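Local atomic coordinates of CRISPR-associated endoribonuclease Cas6 1 (Methanocaldococcus jannaschii DSM 2661, PDB entry 5YI6), a protein that probably cleaves CRISPR transcripts as a Cas6-family RNA-binding endoribonuclease, yielding crRNA for immunity against viruses and plasmids. Residues E10-N15 and F112-K117; N126-I131 and F209-D214; N161-L166 and F182-L187. One frame throughout, in Å; residues are numbered along the deposited sequence.

Interaction 1 of 3, residues E10-N15 and F112-K117. With PO4 (phosphate ion), chain G.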
# COMPACT_ATOMS: atom_id res chain seq x y z
N GLU A 10 14.46 -0.56 -4.80
CA GLU A 10 15.56 0.14 -4.16
C GLU A 10 15.78 1.45 -4.90
O GLU A 10 16.14 1.44 -6.08
CB GLU A 10 16.82 -0.75 -4.21
CG GLU A 10 16.53 -2.14 -3.62
CD GLU A 10 17.77 -3.05 -3.55
OE1 GLU A 10 18.85 -2.65 -4.01
OE2 GLU A 10 17.62 -4.17 -3.05
N LEU A 11 15.56 2.56 -4.21
CA LEU A 11 15.62 3.88 -4.80
C LEU A 11 16.83 4.63 -4.27
O LEU A 11 17.24 4.42 -3.13
CB LEU A 11 14.34 4.69 -4.48
CG LEU A 11 13.02 4.02 -4.86
CD1 LEU A 11 11.81 4.84 -4.35
CD2 LEU A 11 12.95 3.89 -6.36
N GLN A 12 17.34 5.57 -5.07
CA GLN A 12 18.52 6.34 -4.66
C GLN A 12 18.33 7.78 -5.09
O GLN A 12 18.10 8.04 -6.27
CB GLN A 12 19.79 5.75 -5.29
CG GLN A 12 21.07 6.56 -5.00
CD GLN A 12 21.66 6.18 -3.67
OE1 GLN A 12 22.16 5.07 -3.52
NE2 GLN A 12 21.64 7.10 -2.71
N THR A 13 18.41 8.70 -4.13
CA THR A 13 18.42 10.14 -4.43
C THR A 13 19.69 10.73 -3.80
O THR A 13 20.59 10.00 -3.38
CB THR A 13 17.15 10.82 -3.93
OG1 THR A 13 17.12 12.17 -4.41
CG2 THR A 13 17.05 10.80 -2.40
N ASP A 14 19.79 12.06 -3.76
CA ASP A 14 20.99 12.67 -3.18
C ASP A 14 21.13 12.38 -1.69
O ASP A 14 20.15 12.33 -0.96
CB ASP A 14 20.99 14.18 -3.39
CG ASP A 14 21.03 14.55 -4.85
OD1 ASP A 14 21.70 13.84 -5.62
OD2 ASP A 14 20.36 15.52 -5.22
N ASN A 15 22.38 12.23 -1.23
CA ASN A 15 22.60 12.16 0.21
C ASN A 15 21.96 13.36 0.91
O ASN A 15 21.89 14.47 0.36
CB ASN A 15 24.11 12.16 0.54
CG ASN A 15 24.82 10.94 -0.00
OD1 ASN A 15 24.21 9.91 -0.23
ND2 ASN A 15 26.13 11.06 -0.23
N PHE A 112 16.65 7.59 -8.52
CA PHE A 112 16.99 6.55 -9.46
C PHE A 112 16.41 5.23 -8.97
O PHE A 112 16.48 4.93 -7.78
CB PHE A 112 18.51 6.40 -9.59
CG PHE A 112 19.19 7.59 -10.22
CD1 PHE A 112 19.29 7.70 -11.60
CD2 PHE A 112 19.72 8.60 -9.43
CE1 PHE A 112 19.92 8.79 -12.18
CE2 PHE A 112 20.34 9.69 -10.01
CZ PHE A 112 20.44 9.79 -11.39
N VAL A 113 15.83 4.46 -9.88
CA VAL A 113 15.30 3.13 -9.58
C VAL A 113 16.42 2.13 -9.88
O VAL A 113 16.68 1.82 -11.04
CB VAL A 113 14.04 2.81 -10.40
CG1 VAL A 113 13.51 1.40 -10.01
CG2 VAL A 113 12.98 3.90 -10.20
N ARG A 114 17.07 1.60 -8.83
CA ARG A 114 18.29 0.82 -8.98
C ARG A 114 18.02 -0.66 -9.29
O ARG A 114 18.63 -1.22 -10.18
CB ARG A 114 19.13 0.94 -7.71
CG ARG A 114 19.63 2.38 -7.46
CD ARG A 114 20.50 2.87 -8.62
NE ARG A 114 21.24 4.09 -8.26
CZ ARG A 114 21.78 4.93 -9.14
NH1 ARG A 114 21.66 4.70 -10.45
NH2 ARG A 114 22.42 6.02 -8.71
N LYS A 115 17.17 -1.31 -8.49
CA LYS A 115 16.95 -2.75 -8.53
C LYS A 115 15.57 -3.03 -7.93
O LYS A 115 15.03 -2.21 -7.18
CB LYS A 115 17.98 -3.53 -7.70
CG LYS A 115 19.42 -3.21 -7.92
CD LYS A 115 20.30 -4.09 -7.07
CE LYS A 115 21.79 -3.72 -7.28
NZ LYS A 115 22.65 -4.56 -6.46
N ALA A 116 15.05 -4.23 -8.19
CA ALA A 116 13.82 -4.65 -7.54
C ALA A 116 14.08 -5.99 -6.88
O ALA A 116 14.24 -7.01 -7.57
CB ALA A 116 12.66 -4.77 -8.56
N LYS A 117 14.01 -6.02 -5.55
CA LYS A 117 14.31 -7.21 -4.78
C LYS A 117 13.02 -8.03 -4.62
O LYS A 117 11.97 -7.49 -4.26
CB LYS A 117 14.89 -6.82 -3.42
CG LYS A 117 15.12 -8.01 -2.48
CD LYS A 117 15.55 -7.52 -1.11
CE LYS A 117 15.71 -8.66 -0.11
NZ LYS A 117 16.12 -8.12 1.25
P PO4 G . 18.33 -4.98 0.79
O1 PO4 G . 16.86 -4.76 1.07
O2 PO4 G . 18.85 -4.17 -0.34
O3 PO4 G . 18.56 -6.44 0.54
O4 PO4 G . 19.09 -4.52 2.03

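Interaction 2 of 3, residues N126-I131 and F209-D214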
# COMPACT_ATOMS: atom_id res chain seq x y z
N ASN A 126 1.70 -14.18 11.86
CA ASN A 126 1.43 -14.03 13.28
C ASN A 126 1.18 -12.55 13.57
O ASN A 126 0.04 -12.16 13.81
CB ASN A 126 2.58 -14.61 14.10
CG ASN A 126 2.43 -14.35 15.58
OD1 ASN A 126 1.32 -14.28 16.10
ND2 ASN A 126 3.56 -14.20 16.27
N ILE A 127 2.21 -11.72 13.55
CA ILE A 127 2.04 -10.28 13.78
C ILE A 127 2.28 -9.52 12.48
O ILE A 127 3.27 -9.75 11.78
CB ILE A 127 2.98 -9.77 14.88
CG1 ILE A 127 2.70 -10.54 16.16
CG2 ILE A 127 2.73 -8.28 15.09
CD1 ILE A 127 3.61 -10.17 17.32
N LEU A 128 1.37 -8.61 12.16
CA LEU A 128 1.47 -7.78 10.98
C LEU A 128 1.51 -6.32 11.42
O LEU A 128 0.86 -5.93 12.39
CB LEU A 128 0.28 -8.01 10.04
CG LEU A 128 0.13 -9.45 9.51
CD1 LEU A 128 -1.19 -9.60 8.75
CD2 LEU A 128 1.33 -9.83 8.65
N LYS A 129 2.22 -5.49 10.67
CA LYS A 129 2.15 -4.06 10.93
C LYS A 129 2.03 -3.33 9.61
O LYS A 129 2.53 -3.79 8.59
CB LYS A 129 3.36 -3.55 11.71
CG LYS A 129 4.56 -3.42 10.87
CD LYS A 129 5.72 -2.75 11.67
CE LYS A 129 6.93 -2.53 10.75
NZ LYS A 129 8.13 -1.95 11.45
N THR A 130 1.33 -2.20 9.62
CA THR A 130 1.14 -1.43 8.39
C THR A 130 2.45 -0.75 8.00
O THR A 130 3.17 -0.20 8.85
CB THR A 130 0.03 -0.39 8.60
OG1 THR A 130 0.33 0.44 9.74
CG2 THR A 130 -1.37 -1.08 8.81
N ILE A 131 2.78 -0.84 6.71
CA ILE A 131 3.78 0.03 6.09
C ILE A 131 3.14 1.05 5.15
O ILE A 131 3.83 1.98 4.69
CB ILE A 131 4.89 -0.77 5.39
CG1 ILE A 131 4.30 -1.78 4.35
CG2 ILE A 131 5.67 -1.56 6.45
CD1 ILE A 131 5.45 -2.54 3.53
N PHE A 209 -1.09 -5.70 14.51
CA PHE A 209 -2.17 -6.62 14.87
C PHE A 209 -1.73 -8.06 14.67
O PHE A 209 -0.91 -8.36 13.81
CB PHE A 209 -3.48 -6.33 14.09
CG PHE A 209 -3.38 -6.37 12.56
CD1 PHE A 209 -3.97 -7.40 11.84
CD2 PHE A 209 -2.79 -5.32 11.86
CE1 PHE A 209 -3.93 -7.42 10.42
CE2 PHE A 209 -2.73 -5.33 10.45
CZ PHE A 209 -3.31 -6.38 9.73
N LYS A 210 -2.27 -8.94 15.51
CA LYS A 210 -2.09 -10.37 15.38
C LYS A 210 -3.21 -10.93 14.52
O LYS A 210 -4.33 -10.45 14.60
CB LYS A 210 -2.15 -11.04 16.76
CG LYS A 210 -0.91 -10.87 17.59
CD LYS A 210 -0.97 -11.75 18.82
CE LYS A 210 -1.83 -11.11 19.91
NZ LYS A 210 -3.29 -11.44 19.82
N VAL A 211 -2.91 -11.95 13.72
CA VAL A 211 -3.92 -12.58 12.88
C VAL A 211 -3.92 -14.08 13.07
O VAL A 211 -2.89 -14.69 13.38
CB VAL A 211 -3.75 -12.29 11.36
CG1 VAL A 211 -4.08 -10.88 11.04
CG2 VAL A 211 -2.30 -12.68 10.89
N TRP A 212 -5.08 -14.68 12.84
CA TRP A 212 -5.17 -16.13 12.81
C TRP A 212 -6.37 -16.49 11.92
O TRP A 212 -7.19 -15.63 11.58
CB TRP A 212 -5.27 -16.71 14.24
CG TRP A 212 -6.48 -16.27 15.05
CD1 TRP A 212 -7.67 -16.95 15.16
CD2 TRP A 212 -6.62 -15.10 15.86
NE1 TRP A 212 -8.52 -16.28 15.98
CE2 TRP A 212 -7.91 -15.14 16.43
CE3 TRP A 212 -5.77 -14.02 16.15
CZ2 TRP A 212 -8.37 -14.16 17.28
CZ3 TRP A 212 -6.23 -13.04 16.99
CH2 TRP A 212 -7.53 -13.11 17.54
N GLY A 213 -6.44 -17.76 11.52
CA GLY A 213 -7.48 -18.21 10.62
C GLY A 213 -6.88 -18.83 9.37
O GLY A 213 -5.80 -19.43 9.41
N ASP A 214 -7.59 -18.66 8.25
CA ASP A 214 -7.21 -19.35 7.02
C ASP A 214 -6.04 -18.63 6.36
O ASP A 214 -6.14 -17.45 6.02
CB ASP A 214 -8.41 -19.43 6.07
CG ASP A 214 -9.51 -20.32 6.60
OD1 ASP A 214 -9.17 -21.41 7.10
OD2 ASP A 214 -10.69 -19.92 6.58

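Interaction 3 of 3, residues N161-L166 and F182-L187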
# COMPACT_ATOMS: atom_id res chain seq x y z
N ASN A 161 -16.12 -4.76 9.24
CA ASN A 161 -15.98 -4.10 7.96
C ASN A 161 -14.62 -4.39 7.32
O ASN A 161 -14.53 -4.56 6.10
CB ASN A 161 -16.22 -2.60 8.09
CG ASN A 161 -17.71 -2.28 8.08
OD1 ASN A 161 -18.51 -3.05 8.61
ND2 ASN A 161 -18.08 -1.17 7.48
N LEU A 162 -13.56 -4.47 8.13
CA LEU A 162 -12.24 -4.86 7.60
C LEU A 162 -12.28 -6.29 7.05
O LEU A 162 -11.76 -6.57 5.95
CB LEU A 162 -11.17 -4.72 8.70
CG LEU A 162 -9.72 -4.86 8.16
CD1 LEU A 162 -9.41 -3.62 7.28
CD2 LEU A 162 -8.71 -4.99 9.28
N LYS A 163 -12.89 -7.22 7.81
CA LYS A 163 -12.99 -8.60 7.33
C LYS A 163 -13.82 -8.69 6.04
O LYS A 163 -13.44 -9.37 5.08
CB LYS A 163 -13.61 -9.49 8.41
CG LYS A 163 -12.65 -9.71 9.62
CD LYS A 163 -13.34 -10.48 10.73
CE LYS A 163 -13.98 -11.74 10.20
NZ LYS A 163 -14.49 -12.55 11.33
N ASN A 164 -14.97 -8.04 6.02
CA ASN A 164 -15.86 -8.16 4.87
C ASN A 164 -15.27 -7.47 3.65
O ASN A 164 -15.46 -7.95 2.52
CB ASN A 164 -17.23 -7.60 5.19
CG ASN A 164 -17.99 -8.50 6.14
OD1 ASN A 164 -17.80 -9.72 6.10
ND2 ASN A 164 -18.85 -7.93 6.98
N ASN A 165 -14.55 -6.38 3.85
CA ASN A 165 -13.84 -5.80 2.72
C ASN A 165 -12.89 -6.83 2.11
O ASN A 165 -12.85 -7.01 0.89
CB ASN A 165 -13.06 -4.56 3.17
CG ASN A 165 -12.06 -4.12 2.11
OD1 ASN A 165 -10.93 -4.63 2.05
ND2 ASN A 165 -12.49 -3.22 1.26
N LEU A 166 -12.11 -7.54 2.97
CA LEU A 166 -11.14 -8.48 2.41
C LEU A 166 -11.83 -9.62 1.68
O LEU A 166 -11.40 -10.03 0.61
CB LEU A 166 -10.23 -9.05 3.51
CG LEU A 166 -8.95 -9.73 2.96
CD1 LEU A 166 -8.10 -8.69 2.24
CD2 LEU A 166 -8.15 -10.44 4.05
N PHE A 182 -10.88 -15.22 8.74
CA PHE A 182 -9.75 -14.94 9.61
C PHE A 182 -10.25 -14.06 10.74
O PHE A 182 -11.37 -13.55 10.72
CB PHE A 182 -8.59 -14.28 8.83
CG PHE A 182 -8.79 -12.81 8.56
CD1 PHE A 182 -8.07 -11.86 9.29
CD2 PHE A 182 -9.65 -12.36 7.56
CE1 PHE A 182 -8.23 -10.50 9.04
CE2 PHE A 182 -9.79 -11.00 7.30
CZ PHE A 182 -9.10 -10.07 8.04
N GLU A 183 -9.40 -13.92 11.77
CA GLU A 183 -9.67 -13.04 12.90
C GLU A 183 -8.38 -12.30 13.24
O GLU A 183 -7.30 -12.65 12.75
CB GLU A 183 -10.16 -13.83 14.13
CG GLU A 183 -11.30 -14.81 13.83
CD GLU A 183 -12.64 -14.13 13.58
OE1 GLU A 183 -12.78 -12.90 13.81
OE2 GLU A 183 -13.60 -14.85 13.20
N PHE A 184 -8.50 -11.27 14.06
CA PHE A 184 -7.32 -10.51 14.41
C PHE A 184 -7.50 -9.82 15.75
O PHE A 184 -8.61 -9.66 16.26
CB PHE A 184 -6.96 -9.50 13.31
CG PHE A 184 -7.96 -8.40 13.08
CD1 PHE A 184 -7.78 -7.14 13.63
CD2 PHE A 184 -9.03 -8.60 12.21
CE1 PHE A 184 -8.70 -6.10 13.36
CE2 PHE A 184 -9.94 -7.58 11.93
CZ PHE A 184 -9.78 -6.32 12.50
N GLU A 185 -6.37 -9.39 16.30
CA GLU A 185 -6.37 -8.62 17.53
C GLU A 185 -5.44 -7.44 17.32
O GLU A 185 -4.26 -7.62 16.99
CB GLU A 185 -5.92 -9.46 18.72
CG GLU A 185 -5.84 -8.63 19.99
CD GLU A 185 -5.25 -9.40 21.17
OE1 GLU A 185 -5.00 -10.62 21.03
OE2 GLU A 185 -5.04 -8.77 22.23
N VAL A 186 -5.98 -6.24 17.50
CA VAL A 186 -5.20 -5.02 17.35
C VAL A 186 -4.32 -4.86 18.59
O VAL A 186 -4.82 -4.81 19.72
CB VAL A 186 -6.13 -3.80 17.17
CG1 VAL A 186 -5.30 -2.49 17.03
CG2 VAL A 186 -7.01 -4.01 15.97
N LEU A 187 -3.02 -4.78 18.37
CA LEU A 187 -2.10 -4.57 19.48
C LEU A 187 -1.83 -3.10 19.70
O LEU A 187 -1.62 -2.68 20.85
CB LEU A 187 -0.77 -5.28 19.22
CG LEU A 187 -0.92 -6.77 18.93
CD1 LEU A 187 0.42 -7.37 18.69
CD2 LEU A 187 -1.64 -7.47 20.09

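Interaction 1 of 3, residues E10-N15 and F112-K117
Glu10 lays its carboxylate across the stem of Lys115, OE1 coming 3.7 Å from Lys115 CD, while Lys115 NZ runs on past without reaching the acid. The two belong to the first and last strands of a ferredoxin-like βαββαβ fold, the N-terminal half of Cas6, paired antiparallel in the middle of its sheet. Leu11 faces Val113 as a non-hydrogen-bonded pair and Gln12 faces Phe112 as a hydrogen-bonded one. Beyond Val113 a beta bulge interrupts the pairing: Arg114 has a helical backbone (phi -85°, psi -51°) and is an extra residue, so that Glu10 O takes the N-H of Arg114 at 2.9 Å while Glu10 N reaches Lys115 O at 3.0 Å. Arg114 consequently joins Lys115 on the face of Glu10 and Gln12, where its bent chain brings NE within 3.7 Å of Gln12 CB. Phe112 CB sits over the centre of the guanidinium. The amide of Gln12 turns to other partners, Thr13 O and Asp76 O. On the other face Leu11 CD2 meets Val113 CG2 at 3.8 Å, beneath helix 88-101. Past the bulge, fully extended Lys117 grips a phosphate also held by Arg63, its NZ 3.0 Å from phosphate O3.

Interaction 2 of 3, residues N126-I131 and F209-D214
Phe209 and Leu128 carry this contact, with Val211 closing it on the same buried face. With CG between the backbone N and the carbonyl carbon (chi1 57°), the Phe209 ring stands off the sheet and leans toward Leu128. Leu128 CB rests over one ring face, a CH-pi contact 4.1 Å from the Phe209 centroid and displaced toward the rim; farther out, Leu128 CD1 touches Phe209 CE1 at 3.9 Å. That same methyl bridges to both branches of Val211, whose side chain crosses that of Leu128 nearly at right angles. Phe226 also meets the Phe209 ring edge-to-face. The strands are the first and third of the C-terminal ferredoxin-like βαββαβ domain, antiparallel neighbours at the middle of its sheet. Leu128 and Phe209 form a hydrogen-bonded pair: Leu128 N gives an almost straight bond to Phe209 O (2.8 Å, 177°), and Phe209 N returns one to Leu128 O. Next along, Val211 N binds Asn126 O at 3.0 Å, a carbonyl that Lys210 CA-H also approaches. On the opposite face Ile127 CG1 lies 3.9 Å from Lys210 CG, and the rest of the lysine bends away twice toward Glu185 of strand 182-195, where the modelled ion pair is too short to be trusted in detail. Asn126 uses ND2 on Asp242, beyond the neighbouring strand 237-240.

Interaction 3 of 3, residues N161-L166 and F182-L187
The Phe184 ring receives Lys163 CG at its edge, near the ring plane, and Leu162 CD2 obliquely, the latter 3.6 Å from Phe184 CZ; Val186 CG2 lies in plane at the edge, and the ring of Tyr159 is stacked with it. The Phe182 ring is approached obliquely by Lys163 CG and by Leu166 CD2, which comes 3.7 Å from Phe182 CE2. This is the packing of helix against sheet in the C-terminal ferredoxin-like domain: helix 158-174 lies on strand 182-195, the outermost strand following it in the chain, and runs roughly antiparallel to it. Both phenylalanines have CG between the backbone N and the carbonyl carbon, which puts their rings among the helix side chains. Leu162 and Leu166, one turn apart, reach them from the same helix flank, while helix 215-224 adds Leu217 and Ile218 against Phe182. Lys163 slides past Phe182 in the reverse direction, and a bend at chi3 (51°) carries its amine to Glu183. There both carboxylate oxygens face Lys163 NZ in a salt bridge, Glu183 OE1 at 3.0 Å and OE2 at 3.1 Å, though each hydrogen bond is weak. The stronger partner of Glu183 is Tyr159 OH, at OE1; Asn181 ND2 bonds to OE2. Tyr159 OH also binds Phe184 N. Just short of the amine, Lys163 CE lies 3.2 Å from the backbone carbonyl oxygen of Phe182.

In the fold
Interactions 1 and 2 are alike in kind, each pairing the first strand of a ferredoxin-like domain with an antiparallel neighbour, the last strand in one and the third in the other. Their centres lie 29 Å apart, in separate sheets. Interaction 1 is mixed, with charged chains on its outer face and two buried aliphatic residues on the inner; interaction 2 buries an aromatic and aliphatic cluster. Interaction 3, the most buried, joins helix to sheet with no backbone-to-backbone hydrogen bond, through apolar side chains and one salt bridge. It adjoins interaction 2, centres about 9 Å apart: strands 182-195 and 201-213 are sheet neighbours, Glu183 N probably bonds to Trp212 O, and Phe184 packs on Val211.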